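Local atomic coordinates of lipase aflb (Neosartorya fumigata, PDB entry 6IDY), a protein that probably hydrolyses the ester bonds of lipids, as a calcium-bound fungal lipase of the alpha/beta-hydrolase fold. Residues 260-268 and 288-299. Numbering follows the deposited sequence.
Sequences SPDFHGTVM and QGWNTEFIRTLR
H264 is sandwiched between W290 and R299. Its imidazole makes a tight offset stack on the five-membered ring of the indole, centroids 3.8 Å apart and planes only 8° from parallel, while R299 CD sits over the centre of the opposite face. H264 CG lies anti to the backbone N (chi1 -151°), which carries the ring out between the two; H264 ND1 also gives a weak bond to W290 O. Bent at chi3, R299 brings its guanidinium over H264 CD2 and bonds F263 O through NH1 (3.0 Å), the oxygen lying near the guanidinium plane but the donor well above the carbonyl plane. On the buried side, I295 CD1 rests 3.8 Å from G265 N, and Q288 NE2 tightly meets the syn side of D262 OD2 at 2.7 Å, the amide and carboxylate planes 57° apart. Q288 OE1 is held by T169, and L237 of helix 235-245 packs on D262 and Q288. A single bridge pairs T266 with G289 through T266 N to Q288 O (2.8 Å) and W290 N to T266 O (3.0 Å). At the exposed end the contact is looser: V267 reaches W290 through CG1 alone, 3.6 Å from W290 CB. The contact thus ties the loop after strand 253-259 to helix 293-299 and the turn that leads into it, with an amide-carboxylate bond and backbone bonds inside and a cationic, aromatic stack nearer solvent, where the guanidinium would probably disfavour protonation of H264.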
loop_
_atom_site.group_PDB
_atom_site.type_symbol
_atom_site.label_atom_id
_atom_site.label_comp_id
_atom_site.label_asym_id
_atom_site.label_seq_id
_atom_site.Cartn_x
_atom_site.Cartn_y
_atom_site.Cartn_z
ATOM N N SER A 260 6.696 2.662 -1.178
ATOM C CA SER A 260 7.201 1.341 -1.602
ATOM C C SER A 260 6.512 0.874 -2.895
ATOM O O SER A 260 5.971 -0.238 -2.917
ATOM C CB SER A 260 7.004 0.309 -0.487
ATOM O OG SER A 260 7.696 0.690 0.688
ATOM N N PRO A 261 6.460 1.706 -3.969
ATOM C CA PRO A 261 5.751 1.266 -5.176
ATOM C C PRO A 261 6.550 0.295 -6.021
ATOM O O PRO A 261 7.756 0.449 -6.173
ATOM C CB PRO A 261 5.487 2.572 -5.912
ATOM C CG PRO A 261 6.663 3.432 -5.545
ATOM C CD PRO A 261 7.054 3.053 -4.158
ATOM N N ASP A 262 5.868 -0.700 -6.589
ATOM C CA ASP A 262 6.522 -1.687 -7.443
ATOM C C ASP A 262 6.107 -1.460 -8.891
ATOM O O ASP A 262 5.463 -2.311 -9.507
ATOM C CB ASP A 262 6.259 -3.120 -6.933
ATOM C CG ASP A 262 4.811 -3.559 -6.906
ATOM O OD1 ASP A 262 3.937 -2.725 -6.567
ATOM O OD2 ASP A 262 4.550 -4.737 -7.214
ATOM N N PHE A 263 6.499 -0.297 -9.449
ATOM C CA PHE A 263 6.159 0.104 -10.824
ATOM C C PHE A 263 6.711 -0.826 -11.890
ATOM O O PHE A 263 6.249 -0.774 -13.032
ATOM C CB PHE A 263 6.547 1.563 -11.117
ATOM C CG PHE A 263 5.813 2.582 -10.283
ATOM C CD1 PHE A 263 4.428 2.699 -10.357
ATOM C CD2 PHE A 263 6.507 3.463 -9.464
ATOM C CE1 PHE A 263 3.751 3.655 -9.594
ATOM C CE2 PHE A 263 5.832 4.454 -8.745
ATOM C CZ PHE A 263 4.459 4.526 -8.793
ATOM N N HIS A 264 7.667 -1.700 -11.519
ATOM C CA HIS A 264 8.211 -2.708 -12.425
ATOM C C HIS A 264 8.009 -4.093 -11.801
ATOM O O HIS A 264 8.588 -5.068 -12.255
ATOM C CB HIS A 264 9.705 -2.460 -12.723
ATOM C CG HIS A 264 10.138 -2.964 -14.075
ATOM N ND1 HIS A 264 9.792 -4.232 -14.528
ATOM C CD2 HIS A 264 10.900 -2.366 -15.016
ATOM C CE1 HIS A 264 10.331 -4.347 -15.731
ATOM N NE2 HIS A 264 10.996 -3.246 -16.070
ATOM N N GLY A 265 7.172 -4.169 -10.778
ATOM C CA GLY A 265 6.939 -5.414 -10.059
ATOM C C GLY A 265 8.160 -5.842 -9.264
ATOM O O GLY A 265 8.959 -5.007 -8.825
ATOM N N THR A 266 8.340 -7.152 -9.112
ATOM C CA THR A 266 9.447 -7.706 -8.341
ATOM C C THR A 266 9.937 -9.025 -8.899
ATOM O O THR A 266 9.177 -9.768 -9.521
ATOM C CB THR A 266 9.074 -7.797 -6.846
ATOM O OG1 THR A 266 10.208 -8.245 -6.111
ATOM C CG2 THR A 266 7.889 -8.711 -6.575
ATOM N N VAL A 267 11.207 -9.322 -8.658
ATOM C CA VAL A 267 11.784 -10.589 -9.107
ATOM C C VAL A 267 11.709 -11.631 -8.019
ATOM O O VAL A 267 11.600 -11.298 -6.833
ATOM C CB VAL A 267 13.232 -10.458 -9.624
ATOM C CG1 VAL A 267 13.283 -9.603 -10.865
ATOM C CG2 VAL A 267 14.179 -9.934 -8.546
ATOM N N MET A 268 11.800 -12.896 -8.436
ATOM C CA MET A 268 11.849 -14.045 -7.545
ATOM C C MET A 268 12.943 -14.956 -8.079
ATOM O O MET A 268 13.066 -15.142 -9.295
ATOM C CB MET A 268 10.484 -14.772 -7.468
ATOM C CG MET A 268 9.366 -13.930 -6.845
ATOM S SD MET A 268 9.694 -13.405 -5.138
ATOM C CE MET A 268 9.161 -14.883 -4.228
ATOM N N GLN A 288 2.403 -9.018 -10.451
ATOM C CA GLN A 288 3.462 -8.197 -9.875
ATOM C C GLN A 288 4.872 -8.769 -10.099
ATOM O O GLN A 288 5.839 -8.264 -9.528
ATOM C CB GLN A 288 3.179 -7.886 -8.402
ATOM C CG GLN A 288 2.050 -6.861 -8.293
ATOM C CD GLN A 288 1.625 -6.634 -6.881
ATOM O OE1 GLN A 288 0.804 -7.367 -6.318
ATOM N NE2 GLN A 288 2.177 -5.609 -6.277
ATOM N N GLY A 289 4.983 -9.767 -10.969
ATOM C CA GLY A 289 6.278 -10.290 -11.382
ATOM C C GLY A 289 6.933 -9.274 -12.306
ATOM O O GLY A 289 6.234 -8.549 -13.015
ATOM N N TRP A 290 8.264 -9.198 -12.287
ATOM C CA TRP A 290 9.056 -8.254 -13.086
ATOM C C TRP A 290 8.759 -8.264 -14.581
ATOM O O TRP A 290 8.669 -7.197 -15.183
ATOM C CB TRP A 290 10.561 -8.508 -12.876
ATOM C CG TRP A 290 11.445 -7.402 -13.378
ATOM C CD1 TRP A 290 12.012 -7.300 -14.614
ATOM C CD2 TRP A 290 11.848 -6.232 -12.651
ATOM N NE1 TRP A 290 12.768 -6.154 -14.695
ATOM C CE2 TRP A 290 12.677 -5.473 -13.506
ATOM C CE3 TRP A 290 11.618 -5.768 -11.345
ATOM C CZ2 TRP A 290 13.260 -4.263 -13.107
ATOM C CZ3 TRP A 290 12.197 -4.569 -10.950
ATOM C CH2 TRP A 290 13.021 -3.838 -11.819
ATOM N N ASN A 291 8.660 -9.457 -15.179
ATOM C CA ASN A 291 8.507 -9.616 -16.624
ATOM C C ASN A 291 7.106 -10.007 -17.100
ATOM O O ASN A 291 6.957 -10.511 -18.221
ATOM C CB ASN A 291 9.553 -10.607 -17.148
ATOM C CG ASN A 291 10.778 -9.886 -17.644
ATOM O OD1 ASN A 291 10.851 -9.455 -18.805
ATOM N ND2 ASN A 291 11.751 -9.700 -16.766
ATOM N N THR A 292 6.081 -9.712 -16.301
ATOM C CA THR A 292 4.719 -10.072 -16.681
ATOM C C THR A 292 4.182 -9.228 -17.816
ATOM O O THR A 292 4.693 -8.137 -18.080
ATOM C CB THR A 292 3.783 -10.028 -15.480
ATOM O OG1 THR A 292 3.746 -8.693 -14.965
ATOM C CG2 THR A 292 4.175 -11.040 -14.408
ATOM N N GLU A 293 3.134 -9.739 -18.484
ATOM C CA GLU A 293 2.428 -9.021 -19.534
ATOM C C GLU A 293 1.762 -7.794 -18.921
ATOM O O GLU A 293 1.741 -6.752 -19.560
ATOM C CB GLU A 293 1.392 -9.918 -20.225
ATOM C CG GLU A 293 1.985 -10.733 -21.365
ATOM C CD GLU A 293 2.534 -9.916 -22.522
ATOM O OE1 GLU A 293 1.780 -9.090 -23.087
ATOM O OE2 GLU A 293 3.726 -10.099 -22.859
ATOM N N PHE A 294 1.285 -7.898 -17.656
ATOM C CA PHE A 294 0.677 -6.775 -16.945
ATOM C C PHE A 294 1.638 -5.580 -16.848
ATOM O O PHE A 294 1.277 -4.479 -17.251
ATOM C CB PHE A 294 0.172 -7.178 -15.540
ATOM C CG PHE A 294 -0.312 -5.962 -14.782
ATOM C CD1 PHE A 294 -1.547 -5.389 -15.074
ATOM C CD2 PHE A 294 0.524 -5.305 -13.884
ATOM C CE1 PHE A 294 -1.954 -4.216 -14.443
ATOM C CE2 PHE A 294 0.122 -4.120 -13.267
ATOM C CZ PHE A 294 -1.102 -3.571 -13.571
ATOM N N ILE A 295 2.833 -5.803 -16.273
ATOM C CA ILE A 295 3.874 -4.792 -16.074
ATOM C C ILE A 295 4.325 -4.198 -17.413
ATOM O O ILE A 295 4.381 -2.977 -17.538
ATOM C CB ILE A 295 5.045 -5.365 -15.210
ATOM C CG1 ILE A 295 4.588 -5.661 -13.749
ATOM C CG2 ILE A 295 6.304 -4.476 -15.243
ATOM C CD1 ILE A 295 4.064 -4.476 -12.919
ATOM N N ARG A 296 4.608 -5.058 -18.404
ATOM C CA ARG A 296 5.020 -4.657 -19.754
ATOM C C ARG A 296 3.941 -3.783 -20.419
ATOM O O ARG A 296 4.280 -2.783 -21.059
ATOM C CB ARG A 296 5.308 -5.904 -20.599
ATOM C CG ARG A 296 5.883 -5.641 -21.992
ATOM C CD ARG A 296 6.821 -6.749 -22.466
ATOM N NE ARG A 296 6.249 -8.092 -22.314
ATOM C CZ ARG A 296 6.596 -8.957 -21.362
ATOM N NH1 ARG A 296 7.516 -8.631 -20.462
ATOM N NH2 ARG A 296 6.020 -10.148 -21.298
ATOM N N THR A 297 2.648 -4.155 -20.253
ATOM C CA THR A 297 1.520 -3.392 -20.811
ATOM C C THR A 297 1.447 -2.026 -20.140
ATOM O O THR A 297 1.295 -1.028 -20.829
ATOM C CB THR A 297 0.196 -4.166 -20.676
ATOM O OG1 THR A 297 0.321 -5.407 -21.368
ATOM C CG2 THR A 297 -0.999 -3.393 -21.238
ATOM N N LEU A 298 1.558 -1.986 -18.800
ATOM C CA LEU A 298 1.501 -0.733 -18.053
ATOM C C LEU A 298 2.621 0.211 -18.453
ATOM O O LEU A 298 2.355 1.380 -18.720
ATOM C CB LEU A 298 1.538 -0.985 -16.530
ATOM C CG LEU A 298 1.642 0.278 -15.638
ATOM C CD1 LEU A 298 0.449 1.222 -15.838
ATOM C CD2 LEU A 298 1.805 -0.094 -14.187
ATOM N N ARG A 299 3.858 -0.304 -18.509
ATOM C CA ARG A 299 5.059 0.472 -18.796
ATOM C C ARG A 299 5.180 0.938 -20.233
ATOM O O ARG A 299 5.924 1.883 -20.490
ATOM C CB ARG A 299 6.313 -0.291 -18.357
ATOM C CG ARG A 299 6.343 -0.488 -16.840
ATOM C CD ARG A 299 7.579 -1.228 -16.399
ATOM N NE ARG A 299 8.788 -0.409 -16.510
ATOM C CZ ARG A 299 9.218 0.420 -15.570
ATOM N NH1 ARG A 299 8.524 0.581 -14.448
ATOM N NH2 ARG A 299 10.342 1.098 -15.742
#